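Long-range contact in putative Nitroreductase (Anabaena variabilis ATCC 29413, PDB 3EO7), which binds flavin mononucleotide and is probably an oxidoreductase of the nitroreductase family: residues A[317-322]-A[364-369]. Sequence-based numbering, arbitrary orientation.
Sequences PIYWGE and IDQSLD
Gln366 sets CG beside its backbone N (chi1 -60°) and runs extended through CD, which carries its amide across to the backbone of Ile318 and Trp320. Trp320 likewise sets CG beside its own N, and this lays the indole edge near Gln366 OE1. The two side chains cross at about a right angle, while the indole and amide planes are 34° apart. The amide of Gln366 uses both ends. Its NE2 donates to Ile318 O at 2.8 Å, nearly straight, with the acceptor in the amide plane. Its OE1 accepts from Trp320 N, also at 2.8 Å, on a lone pair in the carbonyl plane. A water makes the second bond to OE1, 2.7 Å from it; its apparent link to Gly321 O is too short to be certain. Trp320 CB lies 3.5 Å from Gln366 OE1. Tyr319 CD1 comes obliquely to within 3.8 Å of Gln366 OE1. Leu368 adds an apolar touch, with its CD1 4.1 Å from Trp320 CD1. Phe356 of helix 347-358 meets the indole and also touches Leu368. The contact thus ties the loop ahead of helix 325-333 to the loop after helix 347-358. Trp320 lies about 9 Å, side chain to side chain, from the FMN-binding Arg334. The amide pairs with Ile318 C=O and Trp320 N-H as a neighbouring strand might, and the two bonds together decide which end is N and which is O.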
ATOM      1  N   PRO A 317      11.891 -16.816  11.847  1.00 20.44           N
ATOM      2  CA  PRO A 317      11.823 -15.673  10.909  1.00 18.42           C
ATOM      3  C   PRO A 317      12.455 -15.951   9.564  1.00 18.93           C
ATOM      4  O   PRO A 317      13.341 -16.807   9.461  1.00 18.59           O
ATOM      5  CB  PRO A 317      12.641 -14.590  11.617  1.00 20.86           C
ATOM      6  CG  PRO A 317      13.662 -15.354  12.388  1.00 22.61           C
ATOM      7  CD  PRO A 317      12.986 -16.666  12.825  1.00 20.41           C
ATOM      8  N   ILE A 318      12.012 -15.233   8.543  1.00 18.81           N
ATOM      9  CA  ILE A 318      12.636 -15.281   7.227  1.00 18.07           C
ATOM     10  C   ILE A 318      13.999 -14.614   7.372  1.00 17.12           C
ATOM     11  O   ILE A 318      14.106 -13.536   7.959  1.00 18.28           O
ATOM     12  CB  ILE A 318      11.799 -14.507   6.172  1.00 18.79           C
ATOM     13  CG1 ILE A 318      10.469 -15.215   5.913  1.00 18.48           C
ATOM     14  CG2 ILE A 318      12.550 -14.364   4.862  1.00 16.52           C
ATOM     15  CD1 ILE A 318       9.533 -14.491   4.947  1.00 17.04           C
ATOM     16  N   TYR A 319      15.037 -15.255   6.839  1.00 18.13           N
ATOM     17  CA  TYR A 319      16.398 -14.701   6.864  1.00 18.26           C
ATOM     18  C   TYR A 319      16.590 -13.896   5.596  1.00 18.49           C
ATOM     19  O   TYR A 319      16.468 -14.436   4.499  1.00 19.41           O
ATOM     20  CB  TYR A 319      17.445 -15.793   6.971  1.00 20.64           C
ATOM     21  CG  TYR A 319      18.853 -15.234   6.934  1.00 19.89           C
ATOM     22  CD1 TYR A 319      19.272 -14.291   7.873  1.00 21.85           C
ATOM     23  CD2 TYR A 319      19.753 -15.653   5.969  1.00 25.57           C
ATOM     24  CE1 TYR A 319      20.579 -13.785   7.848  1.00 25.62           C
ATOM     25  CE2 TYR A 319      21.045 -15.167   5.944  1.00 24.80           C
ATOM     26  CZ  TYR A 319      21.451 -14.238   6.869  1.00 24.04           C
ATOM     27  OH  TYR A 319      22.756 -13.785   6.791  1.00 24.76           O
ATOM     28  N   TRP A 320      16.863 -12.601   5.764  1.00 18.56           N
ATOM     29  CA  TRP A 320      17.010 -11.686   4.625  1.00 17.91           C
ATOM     30  C   TRP A 320      18.438 -11.432   4.146  1.00 19.94           C
ATOM     31  O   TRP A 320      18.653 -10.519   3.353  1.00 18.73           O
ATOM     32  CB  TRP A 320      16.333 -10.360   4.951  1.00 17.44           C
ATOM     33  CG  TRP A 320      14.838 -10.483   5.088  1.00 18.85           C
ATOM     34  CD1 TRP A 320      14.105 -10.504   6.243  1.00 18.96           C
ATOM     35  CD2 TRP A 320      13.915 -10.608   4.017  1.00 14.34           C
ATOM     36  NE1 TRP A 320      12.755 -10.610   5.948  1.00 18.43           N
ATOM     37  CE2 TRP A 320      12.615 -10.678   4.585  1.00 14.68           C
ATOM     38  CE3 TRP A 320      14.044 -10.632   2.619  1.00 17.14           C
ATOM     39  CZ2 TRP A 320      11.476 -10.806   3.804  1.00 15.92           C
ATOM     40  CZ3 TRP A 320      12.891 -10.727   1.844  1.00 17.80           C
ATOM     41  CH2 TRP A 320      11.628 -10.792   2.443  1.00 16.95           C
ATOM     42  N   GLY A 321      19.398 -12.252   4.590  1.00 20.24           N
ATOM     43  CA  GLY A 321      20.791 -12.122   4.183  1.00 22.20           C
ATOM     44  C   GLY A 321      21.555 -11.109   4.995  1.00 21.77           C
ATOM     45  O   GLY A 321      20.981 -10.290   5.728  1.00 21.22           O
ATOM     46  N   GLU A 322      22.875 -11.114   4.823  1.00 24.71           N
ATOM     47  CA  GLU A 322      23.709 -10.162   5.529  1.00 26.29           C
ATOM     48  C   GLU A 322      23.362  -8.762   5.057  1.00 26.32           C
ATOM     49  O   GLU A 322      23.245  -8.534   3.848  1.00 28.39           O
ATOM     50  CB  GLU A 322      25.198 -10.455   5.286  1.00 28.52           C
ATOM     51  CG  GLU A 322      26.119  -9.454   5.974  1.00 38.85           C
ATOM     52  N   ILE A 364      13.791  -7.403  14.312  1.00 20.58           N
ATOM     53  CA  ILE A 364      14.629  -6.335  14.843  1.00 23.65           C
ATOM     54  C   ILE A 364      16.119  -6.671  14.725  1.00 21.79           C
ATOM     55  O   ILE A 364      16.915  -5.791  14.444  1.00 20.04           O
ATOM     56  CB  ILE A 364      14.273  -5.930  16.306  1.00 25.09           C
ATOM     57  CG1 ILE A 364      14.512  -7.052  17.288  1.00 31.50           C
ATOM     58  CG2 ILE A 364      12.839  -5.511  16.402  1.00 33.22           C
ATOM     59  CD1 ILE A 364      14.273  -6.599  18.747  1.00 33.33           C
ATOM     60  N   ASP A 365      16.484  -7.937  14.890  1.00 19.91           N
ATOM     61  CA  ASP A 365      17.878  -8.345  14.793  1.00 21.38           C
ATOM     62  C   ASP A 365      18.428  -8.325  13.371  1.00 21.94           C
ATOM     63  O   ASP A 365      19.627  -8.528  13.174  1.00 19.99           O
ATOM     64  CB  ASP A 365      18.121  -9.704  15.473  1.00 23.26           C
ATOM     65  CG  ASP A 365      17.451 -10.860  14.765  1.00 27.61           C
ATOM     66  OD1 ASP A 365      16.615 -10.638  13.865  1.00 31.75           O
ATOM     67  OD2 ASP A 365      17.743 -12.013  15.169  1.00 38.23           O
ATOM     68  N   GLN A 366      17.563  -8.088  12.388  1.00 20.65           N
ATOM     69  CA  GLN A 366      17.982  -7.940  10.988  1.00 19.94           C
ATOM     70  C   GLN A 366      17.882  -6.473  10.533  1.00 18.93           C
ATOM     71  O   GLN A 366      17.915  -6.179   9.333  1.00 18.09           O
ATOM     72  CB  GLN A 366      17.170  -8.848  10.075  1.00 21.99           C
ATOM     73  CG  GLN A 366      17.292 -10.319  10.409  1.00 17.02           C
ATOM     74  CD  GLN A 366      16.628 -11.170   9.361  1.00 19.41           C
ATOM     75  OE1 GLN A 366      17.096 -11.213   8.224  1.00 19.19           O
ATOM     76  NE2 GLN A 366      15.512 -11.846   9.725  1.00 18.96           N
ATOM     77  N   SER A 367      17.746  -5.567  11.498  0.50 18.45           N
ATOM     78  CA  SER A 367      17.703  -4.117  11.242  0.50 19.15           C
ATOM     79  C   SER A 367      16.412  -3.620  10.588  0.50 20.30           C
ATOM     80  O   SER A 367      16.399  -2.586   9.913  0.50 19.28           O
ATOM     81  CB  SER A 367      18.929  -3.671  10.431  0.50 19.98           C
ATOM     82  OG  SER A 367      20.110  -4.012  11.134  0.50 17.43           O
ATOM     83  N   LEU A 368      15.327  -4.366  10.778  1.00 18.37           N
ATOM     84  CA  LEU A 368      14.010  -3.925  10.310  1.00 19.30           C
ATOM     85  C   LEU A 368      13.280  -3.336  11.518  1.00 19.00           C
ATOM     86  O   LEU A 368      13.588  -3.640  12.678  1.00 19.11           O
ATOM     87  CB  LEU A 368      13.222  -5.059   9.670  1.00 19.26           C
ATOM     88  CG  LEU A 368      13.871  -5.589   8.386  1.00 22.52           C
ATOM     89  CD1 LEU A 368      13.118  -6.815   7.867  1.00 23.73           C
ATOM     90  CD2 LEU A 368      13.992  -4.486   7.305  1.00 24.08           C
ATOM     91  N   ASP A 369      12.299  -2.488  11.251  1.00 17.74           N
ATOM     92  CA  ASP A 369      11.544  -1.843  12.314  1.00 17.35           C
ATOM     93  C   ASP A 369      10.635  -2.844  13.018  1.00 17.23           C
ATOM     94  O   ASP A 369       9.897  -3.611  12.370  1.00 18.01           O
ATOM     95  CB  ASP A 369      10.698  -0.711  11.719  1.00 18.27           C
ATOM     96  CG  ASP A 369      10.157   0.231  12.759  1.00 21.77           C
ATOM     97  OD1 ASP A 369      10.035  -0.166  13.945  1.00 18.17           O
ATOM     98  OD2 ASP A 369       9.900   1.403  12.388  1.00 22.82           O
TER
HETATM   99  O   HOH W   1      19.581 -10.195   7.788  1.00 30.14           O